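RNA-binding protein RMD9, mitochondrial (Saccharomyces cerevisiae S288C, PDB 7A9X) binds a dodecameric sequence element in the 3'-untranslated regions of yeast mitochondrial mRNAs and takes part in their processing or stability. Local coordinates at residues L111-H116 / S167-T172; I370-Y375 / L408-I413. All coordinates share one frame; numbering follows the deposited sequence.

Interaction 1: residues L111-H116 / S167-T172; sequences LIHLLH and SGYGAT. With nucleotides of chain B.
Part of the RNA-binding surface of this pentatricopeptide repeat (PPR) protein is built here, where H113 of helix 105-128 meets Y169 in the first turn of helix 168-180, the opening helix of the first PPR repeat, beside nucleotides A3 and A4 of chain B. The two side chains cross at about a right angle, their ring planes 86° apart, and are joined by a hydrogen bond of 2.6 Å between H113 ND1 and Y169 OH. The hydroxyl lies in the plane of the imidazole, at its edge, and either partner could donate. H113 reaches it with CG anti to the backbone N (chi1 -177°), which carries the ring off its own helix toward the neighbouring one; H173, stacked on the H113 ring, should limit its rotation.

A flat, apolar surface bearing one polar tip makes tyrosine apt for its place. One ring face receives the base of A3 of chain B, with C4 of that base 3.8 Å above the plane and offset toward the rim, while the hydroxyl is tied to H113. At the ring edge, OP1 of A4 of chain B lies 3.4 Å from Y169 CE1. The other phosphate oxygen of the same nucleotide, OP2, sits 3.0 Å from H113 CE1, oblique to the imidazole, so each of the paired rings meets one oxygen of the phosphate that links the two nucleotides. A protonated imidazole would probably be favoured by this charge.

Behind the rings the helices come close, I112 CA and G170 CA being 6.1 Å apart. The absence of a side chain on G170 suits this spacing, leaving its backbone accessible to the branched aliphatic I112, whose CG2 lies 3.6 Å from G170 O.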
ATOM      1  N   LEU A 111      19.904  15.514   4.310  1.00 76.78           N
ATOM      2  CA  LEU A 111      18.985  15.595   3.179  1.00 74.84           C
ATOM      3  C   LEU A 111      18.388  14.233   2.851  1.00 72.56           C
ATOM      4  O   LEU A 111      17.183  14.124   2.594  1.00 66.76           O
ATOM      5  CB  LEU A 111      19.701  16.169   1.957  1.00 72.59           C
ATOM      6  CG  LEU A 111      18.839  16.305   0.701  1.00 75.37           C
ATOM      7  CD1 LEU A 111      17.671  17.243   0.960  1.00 68.70           C
ATOM      8  CD2 LEU A 111      19.673  16.794  -0.470  1.00 78.40           C
ATOM      9  N   ILE A 112      19.217  13.183   2.852  1.00 71.38           N
ATOM     10  CA  ILE A 112      18.721  11.839   2.563  1.00 65.10           C
ATOM     11  C   ILE A 112      17.680  11.422   3.594  1.00 67.39           C
ATOM     12  O   ILE A 112      16.624  10.879   3.248  1.00 66.72           O
ATOM     13  CB  ILE A 112      19.887  10.836   2.504  1.00 72.78           C
ATOM     14  CG1 ILE A 112      20.852  11.191   1.371  1.00 72.32           C
ATOM     15  CG2 ILE A 112      19.360   9.425   2.330  1.00 64.84           C
ATOM     16  CD1 ILE A 112      22.046  10.264   1.282  1.00 67.54           C
ATOM     17  N   HIS A 113      17.965  11.664   4.875  1.00 67.95           N
ATOM     18  CA  HIS A 113      16.989  11.388   5.923  1.00 66.03           C
ATOM     19  C   HIS A 113      15.687  12.137   5.665  1.00 69.89           C
ATOM     20  O   HIS A 113      14.594  11.575   5.809  1.00 66.13           O
ATOM     21  CB  HIS A 113      17.580  11.764   7.284  1.00 63.49           C
ATOM     22  CG  HIS A 113      16.695  11.448   8.451  1.00 65.56           C
ATOM     23  ND1 HIS A 113      17.011  11.822   9.740  1.00 69.95           N
ATOM     24  CD2 HIS A 113      15.511  10.795   8.529  1.00 67.23           C
ATOM     25  CE1 HIS A 113      16.059  11.417  10.561  1.00 67.11           C
ATOM     26  NE2 HIS A 113      15.137  10.790   9.852  1.00 65.01           N
ATOM     27  N   LEU A 114      15.789  13.405   5.256  1.00 68.41           N
ATOM     28  CA  LEU A 114      14.597  14.206   5.005  1.00 66.54           C
ATOM     29  C   LEU A 114      13.764  13.618   3.872  1.00 66.02           C
ATOM     30  O   LEU A 114      12.536  13.523   3.980  1.00 59.49           O
ATOM     31  CB  LEU A 114      14.993  15.649   4.688  1.00 71.14           C
ATOM     32  CG  LEU A 114      13.833  16.591   4.377  1.00 72.45           C
ATOM     33  CD1 LEU A 114      12.890  16.648   5.566  1.00 62.59           C
ATOM     34  CD2 LEU A 114      14.348  17.976   4.021  1.00 72.47           C
ATOM     35  N   LEU A 115      14.415  13.224   2.775  1.00 62.63           N
ATOM     36  CA  LEU A 115      13.698  12.568   1.687  1.00 60.31           C
ATOM     37  C   LEU A 115      13.086  11.250   2.143  1.00 63.85           C
ATOM     38  O   LEU A 115      12.013  10.865   1.665  1.00 62.98           O
ATOM     39  CB  LEU A 115      14.638  12.343   0.501  1.00 69.58           C
ATOM     40  CG  LEU A 115      15.272  13.585  -0.132  1.00 69.96           C
ATOM     41  CD1 LEU A 115      16.308  13.189  -1.174  1.00 76.49           C
ATOM     42  CD2 LEU A 115      14.210  14.481  -0.751  1.00 64.00           C
ATOM     43  N   HIS A 116      13.751  10.547   3.063  1.00 63.55           N
ATOM     44  CA  HIS A 116      13.166   9.336   3.623  1.00 62.97           C
ATOM     45  C   HIS A 116      11.882   9.653   4.378  1.00 67.10           C
ATOM     46  O   HIS A 116      10.862   8.982   4.190  1.00 56.06           O
ATOM     47  CB  HIS A 116      14.172   8.634   4.540  1.00 58.24           C
ATOM     48  CG  HIS A 116      13.718   7.291   5.020  1.00 62.08           C
ATOM     49  ND1 HIS A 116      14.371   6.596   6.017  1.00 57.29           N
ATOM     50  CD2 HIS A 116      12.676   6.511   4.640  1.00 60.42           C
ATOM     51  CE1 HIS A 116      13.751   5.449   6.230  1.00 58.94           C
ATOM     52  NE2 HIS A 116      12.720   5.374   5.408  1.00 57.37           N
ATOM     53  N   SER A 167      27.755   9.744   5.329  1.00 78.62           N
ATOM     54  CA  SER A 167      28.124   9.009   6.526  1.00 75.15           C
ATOM     55  C   SER A 167      27.318   7.714   6.606  1.00 76.28           C
ATOM     56  O   SER A 167      26.473   7.423   5.757  1.00 81.00           O
ATOM     57  CB  SER A 167      27.903   9.871   7.769  1.00 76.55           C
ATOM     58  OG  SER A 167      26.519  10.065   8.013  1.00 77.24           O
ATOM     59  N   GLY A 168      27.588   6.924   7.647  1.00 78.56           N
ATOM     60  CA  GLY A 168      26.808   5.718   7.865  1.00 78.23           C
ATOM     61  C   GLY A 168      25.362   6.006   8.211  1.00 76.45           C
ATOM     62  O   GLY A 168      24.472   5.208   7.897  1.00 67.58           O
ATOM     63  N   TYR A 169      25.108   7.143   8.861  1.00 75.90           N
ATOM     64  CA  TYR A 169      23.739   7.566   9.128  1.00 68.35           C
ATOM     65  C   TYR A 169      23.008   7.899   7.830  1.00 70.92           C
ATOM     66  O   TYR A 169      21.861   7.483   7.632  1.00 71.82           O
ATOM     67  CB  TYR A 169      23.764   8.752  10.098  1.00 67.66           C
ATOM     68  CG  TYR A 169      22.628   9.746  10.010  1.00 72.99           C
ATOM     69  CD1 TYR A 169      21.391   9.479  10.585  1.00 70.80           C
ATOM     70  CD2 TYR A 169      22.815  10.982   9.400  1.00 72.31           C
ATOM     71  CE1 TYR A 169      20.362  10.403  10.524  1.00 73.14           C
ATOM     72  CE2 TYR A 169      21.794  11.911   9.334  1.00 71.79           C
ATOM     73  CZ  TYR A 169      20.571  11.619   9.896  1.00 73.58           C
ATOM     74  OH  TYR A 169      19.556  12.548   9.827  1.00 66.88           O
ATOM     75  N   GLY A 170      23.669   8.617   6.919  1.00 74.97           N
ATOM     76  CA  GLY A 170      23.068   8.890   5.624  1.00 71.42           C
ATOM     77  C   GLY A 170      22.986   7.675   4.727  1.00 73.94           C
ATOM     78  O   GLY A 170      22.065   7.565   3.909  1.00 70.95           O
ATOM     79  N   ALA A 171      23.935   6.746   4.862  1.00 75.29           N
ATOM     80  CA  ALA A 171      23.913   5.539   4.041  1.00 73.15           C
ATOM     81  C   ALA A 171      22.715   4.661   4.380  1.00 72.08           C
ATOM     82  O   ALA A 171      22.113   4.056   3.485  1.00 75.36           O
ATOM     83  CB  ALA A 171      25.217   4.762   4.218  1.00 76.74           C
ATOM     84  N   THR A 172      22.353   4.579   5.664  1.00 62.17           N
ATOM     85  CA  THR A 172      21.228   3.738   6.061  1.00 71.54           C
ATOM     86  C   THR A 172      19.905   4.299   5.554  1.00 70.12           C
ATOM     87  O   THR A 172      19.041   3.542   5.095  1.00 68.54           O
ATOM     88  CB  THR A 172      21.180   3.579   7.582  1.00 77.56           C
ATOM     89  OG1 THR A 172      21.189   4.870   8.203  1.00 89.67           O
ATOM     90  CG2 THR A 172      22.362   2.767   8.074  1.00 74.21           C
TER
ATOM     91  P     A B   3      21.439   5.419  16.147  1.00 72.48           P
ATOM     92  OP1   A B   3      20.321   4.486  16.439  1.00 71.14           O
ATOM     93  OP2   A B   3      22.474   5.042  15.150  1.00 78.11           O
ATOM     94  O5'   A B   3      20.805   6.803  15.685  1.00 74.74           O
ATOM     95  C5'   A B   3      19.787   7.430  16.447  1.00 71.43           C
ATOM     96  C4'   A B   3      19.523   8.826  15.949  1.00 71.56           C
ATOM     97  O4'   A B   3      20.719   9.630  16.103  1.00 73.34           O
ATOM     98  C3'   A B   3      19.180   8.944  14.471  1.00 71.50           C
ATOM     99  O3'   A B   3      17.812   8.674  14.212  1.00 69.80           O
ATOM    100  C2'   A B   3      19.600  10.371  14.140  1.00 75.59           C
ATOM    101  O2'   A B   3      18.609  11.298  14.561  1.00 77.29           O
ATOM    102  C1'   A B   3      20.832  10.542  15.033  1.00 76.48           C
ATOM    103  N9    A B   3      22.090  10.266  14.315  1.00 82.62           N
ATOM    104  C8    A B   3      22.745   9.065  14.197  1.00 83.25           C
ATOM    105  N7    A B   3      23.850   9.132  13.494  1.00 83.33           N
ATOM    106  C5    A B   3      23.928  10.468  13.126  1.00 84.40           C
ATOM    107  C6    A B   3      24.868  11.189  12.369  1.00 84.63           C
ATOM    108  N6    A B   3      25.956  10.642  11.823  1.00 79.18           N
ATOM    109  N1    A B   3      24.650  12.511  12.187  1.00 91.03           N
ATOM    110  C2    A B   3      23.560  13.062  12.733  1.00 92.96           C
ATOM    111  N3    A B   3      22.605  12.491  13.465  1.00 90.98           N
ATOM    112  C4    A B   3      22.850  11.179  13.624  1.00 86.63           C
ATOM    113  P     A B   4      17.332   8.130  12.779  1.00 69.22           P
ATOM    114  OP1   A B   4      18.519   7.968  11.903  1.00 70.33           O
ATOM    115  OP2   A B   4      16.205   8.988  12.337  1.00 68.51           O
ATOM    116  O5'   A B   4      16.705   6.697  13.092  1.00 79.86           O
ATOM    117  C5'   A B   4      17.494   5.641  13.621  1.00 68.66           C
ATOM    118  C4'   A B   4      16.672   4.726  14.496  1.00 67.70           C
ATOM    119  O4'   A B   4      16.357   5.392  15.749  1.00 71.21           O
ATOM    120  C3'   A B   4      15.315   4.313  13.945  1.00 66.45           C
ATOM    121  O3'   A B   4      15.392   3.246  13.016  1.00 66.31           O
ATOM    122  C2'   A B   4      14.537   3.969  15.209  1.00 68.09           C
ATOM    123  O2'   A B   4      14.902   2.687  15.694  1.00 65.80           O
ATOM    124  C1'   A B   4      15.063   5.027  16.179  1.00 66.53           C
ATOM    125  N9    A B   4      14.212   6.229  16.163  1.00 71.74           N
ATOM    126  C8    A B   4      14.508   7.464  15.638  1.00 69.32           C
ATOM    127  N7    A B   4      13.534   8.333  15.761  1.00 71.15           N
ATOM    128  C5    A B   4      12.529   7.621  16.405  1.00 65.38           C
ATOM    129  C6    A B   4      11.235   7.978  16.825  1.00 69.34           C
ATOM    130  N6    A B   4      10.708   9.193  16.654  1.00 69.48           N
ATOM    131  N1    A B   4      10.489   7.033  17.439  1.00 73.99           N
ATOM    132  C2    A B   4      11.015   5.813  17.613  1.00 72.68           C
ATOM    133  N3    A B   4      12.217   5.357  17.263  1.00 67.56           N
ATOM    134  C4    A B   4      12.932   6.322  16.657  1.00 70.29           C
TER

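Interaction 2: residues I370-Y375 / L408-I413; sequences IFFENY and LTRASI. With nucleotides of chain B.
This is an apolar helix-to-helix contact between consecutive PPR repeats, in which F372, near the end of helix 357-374 in the sixth repeat, packs where helix 401-410 of the seventh runs out into a 3-10 turn. The phenyl ring lies with one face against backbone: A411 CA is 3.5 Å above its plane, offset toward the rim, and the carbonyl of R410 is over the same face. Its opposite face is covered by F371, whose CD1 lies over the ring centre. With CG anti to the carbonyl carbon (chi1 -71°), the ring reaches across to the neighbouring helix, where CD2 comes within 3.4 Å of R410 CB. The small methyl of A411 fits at the far end, 3.6 Å from F372 CE1.

R410 serves both neighbours. Its CB packs on the phenylalanine, then the chain bends at chi2 (-68°) and leads the guanidinium away to the RNA. There NH2 donates to OP1 of U11 of chain B at 3.0 Å, nearly straight at 165° and in the guanidinium plane. T369 and, more weakly, N365 hold NE and NH1, consistent with a positive charge steered onto the phosphate by residues of the preceding repeat.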
ATOM      1  N   ILE A 370      -9.918 -13.924   2.414  1.00 66.73           N
ATOM      2  CA  ILE A 370      -9.875 -15.253   3.015  1.00 64.69           C
ATOM      3  C   ILE A 370     -11.287 -15.777   3.255  1.00 62.30           C
ATOM      4  O   ILE A 370     -11.558 -16.969   3.065  1.00 63.55           O
ATOM      5  CB  ILE A 370      -9.046 -15.215   4.311  1.00 62.98           C
ATOM      6  CG1 ILE A 370      -7.607 -14.790   4.000  1.00 60.56           C
ATOM      7  CG2 ILE A 370      -9.074 -16.565   5.011  1.00 62.57           C
ATOM      8  CD1 ILE A 370      -6.780 -14.466   5.226  1.00 60.18           C
ATOM      9  N   PHE A 371     -12.212 -14.900   3.659  1.00 61.81           N
ATOM     10  CA  PHE A 371     -13.583 -15.333   3.923  1.00 64.69           C
ATOM     11  C   PHE A 371     -14.203 -15.977   2.689  1.00 67.33           C
ATOM     12  O   PHE A 371     -14.666 -17.123   2.732  1.00 70.96           O
ATOM     13  CB  PHE A 371     -14.439 -14.155   4.395  1.00 62.16           C
ATOM     14  CG  PHE A 371     -15.883 -14.517   4.637  1.00 63.16           C
ATOM     15  CD1 PHE A 371     -16.819 -14.450   3.612  1.00 63.53           C
ATOM     16  CD2 PHE A 371     -16.302 -14.940   5.887  1.00 65.75           C
ATOM     17  CE1 PHE A 371     -18.144 -14.796   3.836  1.00 68.51           C
ATOM     18  CE2 PHE A 371     -17.624 -15.284   6.117  1.00 65.00           C
ATOM     19  CZ  PHE A 371     -18.545 -15.213   5.092  1.00 65.27           C
ATOM     20  N   PHE A 372     -14.226 -15.247   1.573  1.00 65.86           N
ATOM     21  CA  PHE A 372     -14.912 -15.742   0.387  1.00 64.02           C
ATOM     22  C   PHE A 372     -14.133 -16.828  -0.344  1.00 66.55           C
ATOM     23  O   PHE A 372     -14.701 -17.479  -1.227  1.00 66.15           O
ATOM     24  CB  PHE A 372     -15.241 -14.573  -0.542  1.00 63.56           C
ATOM     25  CG  PHE A 372     -16.334 -13.683  -0.014  1.00 64.80           C
ATOM     26  CD1 PHE A 372     -17.665 -14.004  -0.219  1.00 64.26           C
ATOM     27  CD2 PHE A 372     -16.032 -12.542   0.709  1.00 62.56           C
ATOM     28  CE1 PHE A 372     -18.673 -13.198   0.276  1.00 64.24           C
ATOM     29  CE2 PHE A 372     -17.035 -11.730   1.202  1.00 62.32           C
ATOM     30  CZ  PHE A 372     -18.359 -12.059   0.984  1.00 63.32           C
ATOM     31  N   GLU A 373     -12.863 -17.048  -0.005  1.00 64.64           N
ATOM     32  CA  GLU A 373     -12.207 -18.269  -0.457  1.00 65.95           C
ATOM     33  C   GLU A 373     -12.685 -19.467   0.352  1.00 70.85           C
ATOM     34  O   GLU A 373     -12.879 -20.556  -0.199  1.00 72.78           O
ATOM     35  CB  GLU A 373     -10.688 -18.135  -0.361  1.00 65.45           C
ATOM     36  CG  GLU A 373     -10.084 -17.195  -1.384  1.00 78.32           C
ATOM     37  CD  GLU A 373      -8.573 -17.163  -1.315  1.00 83.11           C
ATOM     38  OE1 GLU A 373      -7.996 -17.986  -0.574  1.00 85.90           O
ATOM     39  OE2 GLU A 373      -7.965 -16.314  -1.999  1.00 85.41           O
ATOM     40  N   ASN A 374     -12.894 -19.272   1.654  1.00 73.14           N
ATOM     41  CA  ASN A 374     -13.376 -20.353   2.506  1.00 72.39           C
ATOM     42  C   ASN A 374     -14.813 -20.729   2.157  1.00 76.30           C
ATOM     43  O   ASN A 374     -15.139 -21.913   2.013  1.00 70.72           O
ATOM     44  CB  ASN A 374     -13.259 -19.940   3.974  1.00 72.46           C
ATOM     45  CG  ASN A 374     -13.619 -21.061   4.927  1.00 69.08           C
ATOM     46  OD1 ASN A 374     -12.866 -22.021   5.078  1.00 70.26           O
ATOM     47  ND2 ASN A 374     -14.768 -20.939   5.584  1.00 69.41           N
ATOM     48  N   TYR A 375     -15.686 -19.734   2.002  1.00 71.73           N
ATOM     49  CA  TYR A 375     -17.093 -19.967   1.685  1.00 76.31           C
ATOM     50  C   TYR A 375     -17.373 -19.858   0.191  1.00 76.04           C
ATOM     51  O   TYR A 375     -18.450 -19.417  -0.217  1.00 78.27           O
ATOM     52  CB  TYR A 375     -17.973 -19.005   2.476  1.00 68.20           C
ATOM     53  CG  TYR A 375     -17.998 -19.302   3.958  1.00 73.74           C
ATOM     54  CD1 TYR A 375     -18.731 -20.376   4.458  1.00 70.26           C
ATOM     55  CD2 TYR A 375     -17.285 -18.517   4.857  1.00 67.47           C
ATOM     56  CE1 TYR A 375     -18.757 -20.657   5.810  1.00 70.91           C
ATOM     57  CE2 TYR A 375     -17.305 -18.789   6.211  1.00 75.76           C
ATOM     58  CZ  TYR A 375     -18.042 -19.861   6.682  1.00 79.26           C
ATOM     59  OH  TYR A 375     -18.065 -20.139   8.030  1.00 70.75           O
ATOM     60  N   LEU A 408     -18.662  -6.623  -0.590  1.00 68.29           N
ATOM     61  CA  LEU A 408     -19.435  -6.710  -1.825  1.00 68.19           C
ATOM     62  C   LEU A 408     -18.560  -7.121  -3.004  1.00 67.55           C
ATOM     63  O   LEU A 408     -18.984  -7.924  -3.845  1.00 70.21           O
ATOM     64  CB  LEU A 408     -20.119  -5.374  -2.108  1.00 69.76           C
ATOM     65  CG  LEU A 408     -20.955  -5.300  -3.386  1.00 72.50           C
ATOM     66  CD1 LEU A 408     -22.053  -6.353  -3.371  1.00 69.65           C
ATOM     67  CD2 LEU A 408     -21.545  -3.913  -3.556  1.00 69.96           C
ATOM     68  N   THR A 409     -17.344  -6.577  -3.089  1.00 64.30           N
ATOM     69  CA  THR A 409     -16.447  -6.924  -4.187  1.00 65.32           C
ATOM     70  C   THR A 409     -16.161  -8.420  -4.209  1.00 71.39           C
ATOM     71  O   THR A 409     -16.360  -9.093  -5.228  1.00 71.09           O
ATOM     72  CB  THR A 409     -15.136  -6.142  -4.064  1.00 68.05           C
ATOM     73  OG1 THR A 409     -15.407  -4.735  -4.020  1.00 68.12           O
ATOM     74  CG2 THR A 409     -14.224  -6.450  -5.240  1.00 58.40           C
ATOM     75  N   ARG A 410     -15.697  -8.958  -3.081  1.00 66.02           N
ATOM     76  CA  ARG A 410     -15.344 -10.369  -3.005  1.00 63.47           C
ATOM     77  C   ARG A 410     -16.559 -11.287  -3.080  1.00 71.20           C
ATOM     78  O   ARG A 410     -16.405 -12.461  -3.429  1.00 60.28           O
ATOM     79  CB  ARG A 410     -14.563 -10.635  -1.719  1.00 65.82           C
ATOM     80  CG  ARG A 410     -13.328  -9.759  -1.550  1.00 67.84           C
ATOM     81  CD  ARG A 410     -12.254 -10.096  -2.578  1.00 64.48           C
ATOM     82  NE  ARG A 410     -11.054  -9.279  -2.406  1.00 66.55           N
ATOM     83  CZ  ARG A 410     -10.706  -8.279  -3.211  1.00 71.24           C
ATOM     84  NH1 ARG A 410      -9.599  -7.589  -2.974  1.00 68.43           N
ATOM     85  NH2 ARG A 410     -11.459  -7.974  -4.259  1.00 69.93           N
ATOM     86  N   ALA A 411     -17.760 -10.784  -2.772  1.00 75.09           N
ATOM     87  CA  ALA A 411     -18.952 -11.624  -2.814  1.00 73.24           C
ATOM     88  C   ALA A 411     -19.391 -11.967  -4.232  1.00 73.10           C
ATOM     89  O   ALA A 411     -20.342 -12.739  -4.394  1.00 76.77           O
ATOM     90  CB  ALA A 411     -20.106 -10.947  -2.072  1.00 71.19           C
ATOM     91  N   SER A 412     -18.729 -11.422  -5.254  1.00 73.59           N
ATOM     92  CA  SER A 412     -19.073 -11.743  -6.634  1.00 68.97           C
ATOM     93  C   SER A 412     -18.882 -13.219  -6.951  1.00 71.46           C
ATOM     94  O   SER A 412     -19.462 -13.714  -7.923  1.00 72.72           O
ATOM     95  CB  SER A 412     -18.234 -10.895  -7.590  1.00 65.59           C
ATOM     96  OG  SER A 412     -16.850 -11.079  -7.348  1.00 62.12           O
ATOM     97  N   ILE A 413     -18.073 -13.928  -6.158  1.00 67.37           N
ATOM     98  CA  ILE A 413     -17.880 -15.360  -6.359  1.00 78.54           C
ATOM     99  C   ILE A 413     -19.186 -16.118  -6.150  1.00 76.85           C
ATOM    100  O   ILE A 413     -19.423 -17.153  -6.787  1.00 79.85           O
ATOM    101  CB  ILE A 413     -16.761 -15.871  -5.426  1.00 92.83           C
ATOM    102  CG1 ILE A 413     -15.386 -15.490  -5.978  1.00106.44           C
ATOM    103  CG2 ILE A 413     -16.845 -17.371  -5.227  1.00101.45           C
ATOM    104  CD1 ILE A 413     -14.235 -16.198  -5.285  1.00115.84           C
TER
ATOM    105  P     U B  11     -10.781  -4.124  -5.327  1.00 68.38           P
ATOM    106  OP1   U B  11     -11.060  -5.496  -5.829  1.00 64.04           O
ATOM    107  OP2   U B  11      -9.374  -3.655  -5.242  1.00 63.43           O
ATOM    108  O5'   U B  11     -11.595  -3.088  -6.224  1.00 64.26           O
ATOM    109  C5'   U B  11     -12.965  -3.297  -6.525  1.00 64.61           C
ATOM    110  C4'   U B  11     -13.559  -2.111  -7.240  1.00 66.48           C
ATOM    111  O4'   U B  11     -13.624  -0.974  -6.338  1.00 69.78           O
ATOM    112  C3'   U B  11     -12.774  -1.586  -8.431  1.00 66.79           C
ATOM    113  O3'   U B  11     -12.978  -2.342  -9.610  1.00 71.97           O
ATOM    114  C2'   U B  11     -13.256  -0.146  -8.533  1.00 66.50           C
ATOM    115  O2'   U B  11     -14.539  -0.084  -9.137  1.00 71.05           O
ATOM    116  C1'   U B  11     -13.403   0.223  -7.057  1.00 69.34           C
ATOM    117  N1    U B  11     -12.185   0.870  -6.524  1.00 69.68           N
ATOM    118  C2    U B  11     -11.946   2.190  -6.861  1.00 73.77           C
ATOM    119  O2    U B  11     -12.690   2.844  -7.573  1.00 71.88           O
ATOM    120  N3    U B  11     -10.799   2.721  -6.325  1.00 75.04           N
ATOM    121  C4    U B  11      -9.890   2.078  -5.509  1.00 72.83           C
ATOM    122  O4    U B  11      -8.898   2.687  -5.107  1.00 72.06           O
ATOM    123  C5    U B  11     -10.208   0.716  -5.210  1.00 63.37           C
ATOM    124  C6    U B  11     -11.318   0.174  -5.716  1.00 63.79           C
TER

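Interaction 1 comes first along the chain and closes before interaction 2 opens. Their centres are 43 Å apart, their nearest atoms about 27 Å, and they lie on opposite sides of the chain's centre with no helix in common. Interaction 1 joins helix 105-128, which precedes the first PPR repeat, to that repeat; interaction 2 joins helices 357-374 and 401-410 of the sixth and seventh. Both nevertheless face the same RNA strand, the first at nucleotides 3 and 4 and the second at nucleotide 11. Chain order thus follows the 5'-to-3' order of the RNA, as in PPR proteins generally, and the helical array holds one RNA strand at separate points.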